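Local coordinates for protein aminoglycoside-O-phosphotransferase VIII (Streptomyces rimosus, PDB 4H05) that phosphorylates aminoglycoside antibiotics at a hydroxyl group with ATP, as an aminoglycoside 3'-phosphotransferase with a protein-kinase-like fold, and so confers antibiotic resistance, at residues G34-R39 and L45-A50; R216-S221 and E260-F265; L65-E70 and R130-R135. One frame throughout, in Å; residues are numbered along the deposited sequence.

Contact 1: residues G34-R39 and L45-A50; sequences GVYRLR and LFVKVA
Residues 34-39 and 45-50 pair as the two arms of an antiparallel beta hairpin, their segment axes 4.7 Å apart at closest and their N-to-C directions 152° apart. The hairpin belongs to the five-stranded N-terminal sheet that this family shares with protein kinases. Tyr36 with Val47 and Leu38 with Leu45 are the hydrogen-bonded pairs, each closed by two N-H...O=C bonds; Tyr36 N reaches Val47 O at 2.7 Å and Leu38 N reaches Leu45 O at 2.8 Å. At the far end Val49 N donates to Gly34 O, which also receives a CA-H contact from Lys48.

The hairpin illustrates how one sheet can serve two environments. One face carries Tyr36, Leu38, Leu45 and Val47, and there both methyls of Leu38 pack on one branch of Val47, CD1 coming to 3.7 Å from Val47 CG2. With Val47 CG1 anti to the backbone N (chi1 170°), it is CG2 that is turned to the leucine. Helix 6-17 covers part of this side, and Trp23 meets the Tyr36 ring edge-to-face.

The other face bears Val35, Arg37, Phe46 and Lys48. Val35 CG2 rests on the aliphatic Lys48 CG at 4.0 Å, while the lysine chain bends away at chi3 and takes its ammonium to salt bridges with Glu61 and Asp210. This is consistent with the strand lysine and helix glutamate pair of kinase-like enzymes, and Asp210 is a predicted magnesium ligand. Arg37 and Phe46 run side by side, pointing the same way, with guanidinium and phenyl planes 87° apart. Glu44 holds Arg37 NH2 by a salt bridge, and Phe46 CE2 lies over one guanidinium face, 3.5 Å from Arg37 NH1.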
loop_
_atom_site.group_PDB
_atom_site.type_symbol
_atom_site.label_atom_id
_atom_site.label_comp_id
_atom_site.label_asym_id
_atom_site.label_seq_id
_atom_site.Cartn_x
_atom_site.Cartn_y
_atom_site.Cartn_z
ATOM N N GLY A 34 -10.718 -11.489 3.480
ATOM C CA GLY A 34 -9.524 -10.882 2.947
ATOM C C GLY A 34 -9.379 -10.769 1.430
ATOM O O GLY A 34 -10.043 -9.967 0.787
ATOM N N VAL A 35 -8.425 -11.535 0.905
ATOM C CA VAL A 35 -7.856 -11.335 -0.399
ATOM C C VAL A 35 -7.833 -12.679 -1.109
ATOM O O VAL A 35 -7.335 -13.641 -0.558
ATOM C CB VAL A 35 -6.413 -10.788 -0.289
ATOM C CG1 VAL A 35 -5.747 -10.701 -1.692
ATOM C CG2 VAL A 35 -6.414 -9.400 0.395
ATOM N N TYR A 36 -8.374 -12.738 -2.331
ATOM C CA TYR A 36 -8.395 -13.944 -3.136
ATOM C C TYR A 36 -7.960 -13.683 -4.569
ATOM O O TYR A 36 -8.159 -12.572 -5.091
ATOM C CB TYR A 36 -9.814 -14.558 -3.158
ATOM C CG TYR A 36 -10.447 -14.716 -1.798
ATOM C CD1 TYR A 36 -10.351 -15.896 -1.118
ATOM C CD2 TYR A 36 -11.154 -13.677 -1.227
ATOM C CE1 TYR A 36 -10.906 -16.053 0.137
ATOM C CE2 TYR A 36 -11.745 -13.826 0.012
ATOM C CZ TYR A 36 -11.594 -15.022 0.696
ATOM O OH TYR A 36 -12.169 -15.175 1.916
ATOM N N ARG A 37 -7.380 -14.712 -5.169
ATOM C CA ARG A 37 -7.100 -14.846 -6.576
ATOM C C ARG A 37 -8.096 -15.821 -7.187
ATOM O O ARG A 37 -8.226 -16.985 -6.711
ATOM C CB ARG A 37 -5.710 -15.375 -6.745
ATOM C CG ARG A 37 -5.277 -15.572 -8.194
ATOM C CD ARG A 37 -3.884 -16.227 -8.238
ATOM N NE ARG A 37 -2.871 -15.251 -7.819
ATOM C CZ ARG A 37 -2.314 -14.332 -8.623
ATOM N NH1 ARG A 37 -1.405 -13.492 -8.140
ATOM N NH2 ARG A 37 -2.658 -14.241 -9.913
ATOM N N LEU A 38 -8.866 -15.335 -8.159
ATOM C CA LEU A 38 -9.894 -16.139 -8.830
ATOM C C LEU A 38 -9.389 -16.413 -10.190
ATOM O O LEU A 38 -9.030 -15.496 -10.900
ATOM C CB LEU A 38 -11.211 -15.425 -9.012
ATOM C CG LEU A 38 -12.256 -15.513 -7.936
ATOM C CD1 LEU A 38 -11.556 -15.051 -6.609
ATOM C CD2 LEU A 38 -13.499 -14.694 -8.372
ATOM N N ARG A 39 -9.442 -17.666 -10.599
ATOM C CA ARG A 39 -8.863 -18.049 -11.870
ATOM C C ARG A 39 -9.633 -19.125 -12.584
ATOM O O ARG A 39 -10.101 -20.072 -11.957
ATOM C CB ARG A 39 -7.457 -18.540 -11.639
ATOM C CG ARG A 39 -7.355 -19.696 -10.680
ATOM C CD ARG A 39 -5.899 -20.089 -10.486
ATOM N NE ARG A 39 -5.810 -21.345 -9.741
ATOM C CZ ARG A 39 -4.771 -21.736 -9.005
ATOM N NH1 ARG A 39 -3.695 -20.942 -8.877
ATOM N NH2 ARG A 39 -4.795 -22.938 -8.404
ATOM N N LEU A 45 -8.616 -12.835 -11.728
ATOM C CA LEU A 45 -9.046 -11.664 -10.984
ATOM C C LEU A 45 -8.457 -11.691 -9.591
ATOM O O LEU A 45 -8.211 -12.749 -8.981
ATOM C CB LEU A 45 -10.545 -11.614 -10.843
ATOM C CG LEU A 45 -11.240 -11.781 -12.205
ATOM C CD1 LEU A 45 -12.706 -12.010 -12.031
ATOM C CD2 LEU A 45 -11.067 -10.541 -13.115
ATOM N N PHE A 46 -8.283 -10.507 -9.067
ATOM C CA PHE A 46 -8.068 -10.327 -7.654
ATOM C C PHE A 46 -9.361 -9.858 -6.983
ATOM O O PHE A 46 -10.029 -8.917 -7.478
ATOM C CB PHE A 46 -7.012 -9.204 -7.448
ATOM C CG PHE A 46 -5.600 -9.546 -7.845
ATOM C CD1 PHE A 46 -4.620 -8.516 -7.876
ATOM C CD2 PHE A 46 -5.192 -10.848 -8.209
ATOM C CE1 PHE A 46 -3.300 -8.788 -8.239
ATOM C CE2 PHE A 46 -3.864 -11.098 -8.573
ATOM C CZ PHE A 46 -2.921 -10.061 -8.584
ATOM N N VAL A 47 -9.684 -10.426 -5.818
ATOM C CA VAL A 47 -10.923 -10.078 -5.054
ATOM C C VAL A 47 -10.544 -9.784 -3.631
ATOM O O VAL A 47 -9.807 -10.549 -3.010
ATOM C CB VAL A 47 -11.938 -11.202 -5.046
ATOM C CG1 VAL A 47 -13.047 -10.906 -4.063
ATOM C CG2 VAL A 47 -12.431 -11.506 -6.467
ATOM N N LYS A 48 -10.959 -8.616 -3.160
ATOM C CA LYS A 48 -10.702 -8.160 -1.806
ATOM C C LYS A 48 -12.073 -7.958 -1.180
ATOM O O LYS A 48 -12.958 -7.367 -1.784
ATOM C CB LYS A 48 -9.897 -6.837 -1.771
ATOM C CG LYS A 48 -8.432 -7.020 -2.133
ATOM C CD LYS A 48 -7.561 -5.762 -2.224
ATOM C CE LYS A 48 -7.709 -4.829 -1.070
ATOM N NZ LYS A 48 -6.863 -3.619 -1.250
ATOM N N VAL A 49 -12.237 -8.483 0.020
ATOM C CA VAL A 49 -13.430 -8.218 0.806
ATOM C C VAL A 49 -12.912 -7.772 2.167
ATOM O O VAL A 49 -11.967 -8.352 2.706
ATOM C CB VAL A 49 -14.320 -9.504 0.899
ATOM C CG1 VAL A 49 -15.726 -9.186 1.408
ATOM C CG2 VAL A 49 -14.434 -10.170 -0.467
ATOM N N ALA A 50 -13.491 -6.713 2.713
ATOM C CA ALA A 50 -12.941 -6.167 3.939
ATOM C C ALA A 50 -13.928 -6.137 5.127
ATOM O O ALA A 50 -15.130 -5.753 4.982
ATOM C CB ALA A 50 -12.416 -4.793 3.686
#

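Contact 2: residues R216-S221 and E260-F265; sequences RADRHS and EEKLAF
The imidazole of His220 has Lys262 CD over one face, a CH-pi contact 3.8 Å from the ring centroid and 23° off its normal, and Leu263 CD1 at its edge. The site is a strand-turn-helix junction, where strand 215-218 passes into helix 220-230 and helix 260-270 packs against the turn. Lys262 shows how one long side chain can serve two kinds of contact. At its root Lys262 CB lies 3.6 Å from His220 CG; beyond CG the extended chain crosses the histidine at about a right angle and carries the ammonium on to the Asp218 carboxylate.

That carboxylate also caps the helix by accepting from His220 N, although the exact place of the accepting oxygen is less sure. A second salt bridge joins Lys262 to Asp181, so two acidic groups would be expected to stabilise the positive charge. Asp218 is also held through its backbone: Ser221 OG and Ser221 N reach its carbonyl oxygen from opposite faces of the carbonyl plane. In the salt bridge itself, Lys262 NZ lies 3.0 Å from Asp218 OD2 and uses the syn lone pair of that oxygen.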
loop_
_atom_site.group_PDB
_atom_site.type_symbol
_atom_site.label_atom_id
_atom_site.label_comp_id
_atom_site.label_asym_id
_atom_site.label_seq_id
_atom_site.Cartn_x
_atom_site.Cartn_y
_atom_site.Cartn_z
ATOM N N ARG A 216 -2.669 12.963 -1.815
ATOM C CA ARG A 216 -1.557 13.833 -1.548
ATOM C C ARG A 216 -1.046 13.753 -0.105
ATOM O O ARG A 216 -1.811 13.640 0.901
ATOM C CB ARG A 216 -1.831 15.241 -2.023
ATOM C CG ARG A 216 -2.959 15.969 -1.412
ATOM C CD ARG A 216 -3.631 16.935 -2.428
ATOM N NE ARG A 216 -4.943 17.296 -1.895
ATOM C CZ ARG A 216 -5.077 17.969 -0.762
ATOM N NH1 ARG A 216 -3.988 18.404 -0.111
ATOM N NH2 ARG A 216 -6.290 18.207 -0.272
ATOM N N ALA A 217 0.273 13.739 -0.027
ATOM C CA ALA A 217 0.994 13.669 1.217
ATOM C C ALA A 217 2.476 13.964 0.948
ATOM O O ALA A 217 2.908 14.133 -0.182
ATOM C CB ALA A 217 0.871 12.292 1.856
ATOM N N ASP A 218 3.237 14.094 2.005
ATOM C CA ASP A 218 4.675 14.270 1.819
ATOM C C ASP A 218 5.179 13.089 1.113
ATOM O O ASP A 218 4.970 11.978 1.585
ATOM C CB ASP A 218 5.376 14.303 3.179
ATOM C CG ASP A 218 6.756 14.936 3.108
ATOM O OD1 ASP A 218 7.615 14.301 2.492
ATOM O OD2 ASP A 218 6.946 16.050 3.676
ATOM N N ARG A 219 5.915 13.292 0.044
ATOM C CA ARG A 219 6.632 12.182 -0.571
ATOM C C ARG A 219 7.339 11.286 0.415
ATOM O O ARG A 219 7.479 10.075 0.131
ATOM C CB ARG A 219 7.659 12.679 -1.600
ATOM C CG ARG A 219 8.880 13.396 -0.966
ATOM C CD ARG A 219 9.777 14.079 -1.954
ATOM N NE ARG A 219 9.103 15.164 -2.621
ATOM C CZ ARG A 219 8.813 15.230 -3.919
ATOM N NH1 ARG A 219 9.118 14.269 -4.770
ATOM N NH2 ARG A 219 8.197 16.301 -4.359
ATOM N N HIS A 220 7.826 11.802 1.545
ATOM C CA HIS A 220 8.478 10.902 2.544
ATOM C C HIS A 220 7.522 9.867 3.072
ATOM O O HIS A 220 7.914 8.807 3.612
ATOM C CB HIS A 220 9.184 11.708 3.661
ATOM C CG HIS A 220 10.347 12.532 3.159
ATOM N ND1 HIS A 220 11.641 12.113 3.281
ATOM C CD2 HIS A 220 10.390 13.691 2.449
ATOM C CE1 HIS A 220 12.449 12.991 2.670
ATOM N NE2 HIS A 220 11.697 13.977 2.211
ATOM N N SER A 221 6.223 10.073 2.909
ATOM C CA SER A 221 5.315 8.978 3.344
ATOM C C SER A 221 5.525 7.708 2.531
ATOM O O SER A 221 5.134 6.617 2.973
ATOM C CB SER A 221 3.835 9.404 3.180
ATOM O OG SER A 221 3.641 9.843 1.839
ATOM N N GLU A 260 16.104 12.213 7.097
ATOM C CA GLU A 260 15.987 11.049 7.920
ATOM C C GLU A 260 14.903 11.297 9.037
ATOM O O GLU A 260 14.240 10.359 9.460
ATOM C CB GLU A 260 17.406 10.760 8.500
ATOM C CG GLU A 260 17.997 9.359 8.272
ATOM C CD GLU A 260 18.535 9.102 6.883
ATOM O OE1 GLU A 260 19.172 10.004 6.285
ATOM O OE2 GLU A 260 18.350 7.959 6.394
ATOM N N GLU A 261 14.675 12.544 9.422
ATOM C CA GLU A 261 13.666 12.872 10.428
ATOM C C GLU A 261 12.226 12.615 9.884
ATOM O O GLU A 261 11.380 12.040 10.595
ATOM C CB GLU A 261 13.795 14.320 10.908
ATOM C CG GLU A 261 15.150 14.714 11.569
ATOM C CD GLU A 261 16.286 15.205 10.595
ATOM O OE1 GLU A 261 17.297 15.701 11.145
ATOM O OE2 GLU A 261 16.227 15.099 9.316
ATOM N N LYS A 262 11.966 13.038 8.652
ATOM C CA LYS A 262 10.666 12.747 7.932
ATOM C C LYS A 262 10.497 11.229 7.767
ATOM O O LYS A 262 9.464 10.630 8.001
ATOM C CB LYS A 262 10.601 13.508 6.599
ATOM C CG LYS A 262 10.330 15.018 6.726
ATOM C CD LYS A 262 10.452 15.722 5.390
ATOM C CE LYS A 262 9.659 17.032 5.243
ATOM N NZ LYS A 262 9.540 17.525 3.807
ATOM N N LEU A 263 11.542 10.541 7.437
ATOM C CA LEU A 263 11.374 9.082 7.328
ATOM C C LEU A 263 10.984 8.511 8.669
ATOM O O LEU A 263 10.129 7.610 8.784
ATOM C CB LEU A 263 12.682 8.433 6.887
ATOM C CG LEU A 263 13.135 8.252 5.451
ATOM C CD1 LEU A 263 12.340 9.037 4.457
ATOM C CD2 LEU A 263 14.664 8.345 5.275
ATOM N N ALA A 264 11.681 8.947 9.704
ATOM C CA ALA A 264 11.367 8.467 11.047
ATOM C C ALA A 264 9.901 8.742 11.379
ATOM O O ALA A 264 9.189 7.833 11.820
ATOM C CB ALA A 264 12.339 9.014 12.090
ATOM N N PHE A 265 9.434 9.931 11.003
ATOM C CA PHE A 265 8.088 10.340 11.282
ATOM C C PHE A 265 7.111 9.497 10.512
ATOM O O PHE A 265 6.154 9.036 11.070
ATOM C CB PHE A 265 7.825 11.798 10.961
ATOM C CG PHE A 265 6.396 12.183 11.236
ATOM C CD1 PHE A 265 5.975 12.461 12.519
ATOM C CD2 PHE A 265 5.459 12.170 10.228
ATOM C CE1 PHE A 265 4.668 12.761 12.791
ATOM C CE2 PHE A 265 4.155 12.492 10.460
ATOM C CZ PHE A 265 3.734 12.776 11.754
#

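Contact 3: residues L65-E70 and R130-R135; sequences LVWLAE and RCPFDR
Beside the six-membered ring of Trp67, Cys131 SG accepts a hydrogen bond from Phe133 N, 3.4 Å long and nearly straight at 168°. The bond ties the amide two residues on back to the sulfur, which also makes an oblique sulfur-aromatic contact with the indole, 3.7 Å from Trp67 CH2. With SG anti to its own backbone N (chi1 179°), Cys131 can meet both groups.

The contact is a compact example of one large aromatic engaging three successive residues of a loop. Pro132 CD lies over one face of the five-membered ring, a CH-pi contact 3.6 Å from its centroid, and is 3.4 Å from Trp67 NE1. Phe133 turns its edge toward the indole face in an offset edge-to-face pair, the planes 80° apart; its CE2 comes 3.9 Å from Trp67 CB, while Pro132 CB covers the centre of one phenyl face.

Trp67 joins helix 54-71, which also carries Glu61, the partner of Lys48, to the loop between helices 109-124 and 137-150, consistent with a contact between the two kinase-like lobes. Phe133 also touches Glu63 and Arg64 of helix 54-71, and the loop's backbone bonds to Arg216 of strand 215-218.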
loop_
_atom_site.group_PDB
_atom_site.type_symbol
_atom_site.label_atom_id
_atom_site.label_comp_id
_atom_site.label_asym_id
_atom_site.label_seq_id
_atom_site.Cartn_x
_atom_site.Cartn_y
_atom_site.Cartn_z
ATOM N N LEU A 65 -8.157 3.610 -7.810
ATOM C CA LEU A 65 -7.635 2.752 -8.899
ATOM C C LEU A 65 -7.959 3.269 -10.346
ATOM O O LEU A 65 -7.146 3.160 -11.338
ATOM C CB LEU A 65 -8.209 1.343 -8.670
ATOM C CG LEU A 65 -7.419 0.071 -8.312
ATOM C CD1 LEU A 65 -6.084 0.117 -7.748
ATOM C CD2 LEU A 65 -8.209 -0.899 -7.472
ATOM N N VAL A 66 -9.175 3.722 -10.505
ATOM C CA VAL A 66 -9.690 4.225 -11.760
ATOM C C VAL A 66 -8.993 5.508 -12.108
ATOM O O VAL A 66 -8.653 5.766 -13.261
ATOM C CB VAL A 66 -11.230 4.497 -11.594
ATOM C CG1 VAL A 66 -11.731 5.327 -12.729
ATOM C CG2 VAL A 66 -12.084 3.201 -11.501
ATOM N N TRP A 67 -8.788 6.366 -11.099
ATOM C CA TRP A 67 -8.113 7.606 -11.387
ATOM C C TRP A 67 -6.663 7.373 -11.724
ATOM O O TRP A 67 -6.163 7.895 -12.731
ATOM C CB TRP A 67 -8.292 8.581 -10.263
ATOM C CG TRP A 67 -7.529 9.808 -10.426
ATOM C CD1 TRP A 67 -7.901 10.944 -11.144
ATOM C CD2 TRP A 67 -6.208 10.090 -9.897
ATOM N NE1 TRP A 67 -6.969 11.914 -11.028
ATOM C CE2 TRP A 67 -5.888 11.462 -10.332
ATOM C CE3 TRP A 67 -5.293 9.385 -9.138
ATOM C CZ2 TRP A 67 -4.679 12.081 -10.021
ATOM C CZ3 TRP A 67 -4.104 10.026 -8.783
ATOM C CH2 TRP A 67 -3.787 11.348 -9.250
ATOM N N LEU A 68 -6.004 6.513 -10.964
ATOM C CA LEU A 68 -4.659 6.123 -11.314
ATOM C C LEU A 68 -4.431 5.576 -12.758
ATOM O O LEU A 68 -3.426 5.861 -13.432
ATOM C CB LEU A 68 -4.160 5.145 -10.280
ATOM C CG LEU A 68 -3.268 5.506 -9.083
ATOM C CD1 LEU A 68 -2.746 6.914 -8.874
ATOM C CD2 LEU A 68 -3.741 4.826 -7.805
ATOM N N ALA A 69 -5.326 4.776 -13.226
ATOM C CA ALA A 69 -5.260 4.253 -14.594
ATOM C C ALA A 69 -5.392 5.423 -15.514
ATOM O O ALA A 69 -4.710 5.484 -16.491
ATOM C CB ALA A 69 -6.404 3.240 -14.896
ATOM N N GLU A 70 -6.272 6.385 -15.223
ATOM C CA GLU A 70 -6.448 7.394 -16.236
ATOM C C GLU A 70 -5.195 8.217 -16.246
ATOM O O GLU A 70 -4.727 8.557 -17.306
ATOM C CB GLU A 70 -7.755 8.192 -16.138
ATOM C CG GLU A 70 -7.578 9.666 -15.790
ATOM C CD GLU A 70 -7.519 10.589 -16.979
ATOM O OE1 GLU A 70 -7.160 11.761 -16.690
ATOM O OE2 GLU A 70 -7.877 10.218 -18.152
ATOM N N ARG A 130 -3.919 18.009 -9.369
ATOM C CA ARG A 130 -4.897 17.263 -10.139
ATOM C C ARG A 130 -5.530 16.148 -9.303
ATOM O O ARG A 130 -6.536 15.594 -9.685
ATOM C CB ARG A 130 -4.331 16.602 -11.402
ATOM C CG ARG A 130 -3.457 17.440 -12.344
ATOM C CD ARG A 130 -3.760 18.935 -12.270
ATOM N NE ARG A 130 -3.985 19.434 -13.615
ATOM C CZ ARG A 130 -3.031 19.649 -14.506
ATOM N NH1 ARG A 130 -1.736 19.463 -14.199
ATOM N NH2 ARG A 130 -3.392 20.070 -15.700
ATOM N N CYS A 131 -4.978 15.827 -8.147
ATOM C CA CYS A 131 -5.318 14.558 -7.529
ATOM C C CYS A 131 -6.543 14.782 -6.695
ATOM O O CYS A 131 -6.557 15.661 -5.883
ATOM C CB CYS A 131 -4.175 14.086 -6.629
ATOM S SG CYS A 131 -4.603 12.530 -5.821
ATOM N N PRO A 132 -7.585 13.976 -6.869
ATOM C CA PRO A 132 -8.712 14.250 -5.957
ATOM C C PRO A 132 -8.557 13.794 -4.511
ATOM O O PRO A 132 -9.436 14.028 -3.711
ATOM C CB PRO A 132 -9.910 13.489 -6.575
ATOM C CG PRO A 132 -9.433 12.941 -7.871
ATOM C CD PRO A 132 -7.946 13.158 -8.023
ATOM N N PHE A 133 -7.515 13.067 -4.177
ATOM C CA PHE A 133 -7.604 12.337 -2.923
ATOM C C PHE A 133 -6.627 13.012 -2.033
ATOM O O PHE A 133 -5.575 13.329 -2.482
ATOM C CB PHE A 133 -7.287 10.863 -3.124
ATOM C CG PHE A 133 -8.127 10.228 -4.184
ATOM C CD1 PHE A 133 -9.481 10.016 -3.968
ATOM C CD2 PHE A 133 -7.585 9.945 -5.424
ATOM C CE1 PHE A 133 -10.262 9.504 -4.955
ATOM C CE2 PHE A 133 -8.360 9.475 -6.440
ATOM C CZ PHE A 133 -9.698 9.247 -6.216
ATOM N N ASP A 134 -6.963 13.148 -0.766
ATOM C CA ASP A 134 -6.141 13.812 0.210
ATOM C C ASP A 134 -5.732 12.737 1.241
ATOM O O ASP A 134 -6.580 12.172 1.906
ATOM C CB ASP A 134 -7.061 14.859 0.943
ATOM C CG ASP A 134 -6.308 15.836 1.800
ATOM O OD1 ASP A 134 -5.072 15.789 1.909
ATOM O OD2 ASP A 134 -6.981 16.689 2.395
ATOM N N ARG A 135 -4.435 12.495 1.430
ATOM C CA ARG A 135 -3.962 11.760 2.569
ATOM C C ARG A 135 -2.884 12.533 3.364
ATOM O O ARG A 135 -1.866 11.954 3.856
ATOM C CB ARG A 135 -3.409 10.405 2.093
ATOM C CG ARG A 135 -3.495 9.332 3.195
ATOM C CD ARG A 135 -2.137 8.626 3.374
ATOM N NE ARG A 135 -2.252 7.668 4.479
ATOM C CZ ARG A 135 -1.237 7.080 5.104
ATOM N NH1 ARG A 135 0.017 7.291 4.753
ATOM N NH2 ARG A 135 -1.488 6.285 6.120
#

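From the N terminus, contact 1 closes first, a short hairpin with five residues between its segments. Strand 43-50 then leads into helix 54-71, where contact 3 begins; its loop spans 59 residues, through the rest of the N-terminal sheet and helix 109-124, before residues 130-135 return to helix 54-71. Contact 2 closes last, over 38 residues that include helix 240-251, and ties the start of helix 220-230 to the C-terminal helix 260-270. The three follow in series, neither nesting nor crossing. Contacts 2 and 3 nevertheless touch, through probable backbone hydrogen bonds between Arg216 and both Phe133 and Arg135, whereas contacts 1 and 2 lie on opposite sides of the chain's centre, their own centres about 31 Å apart.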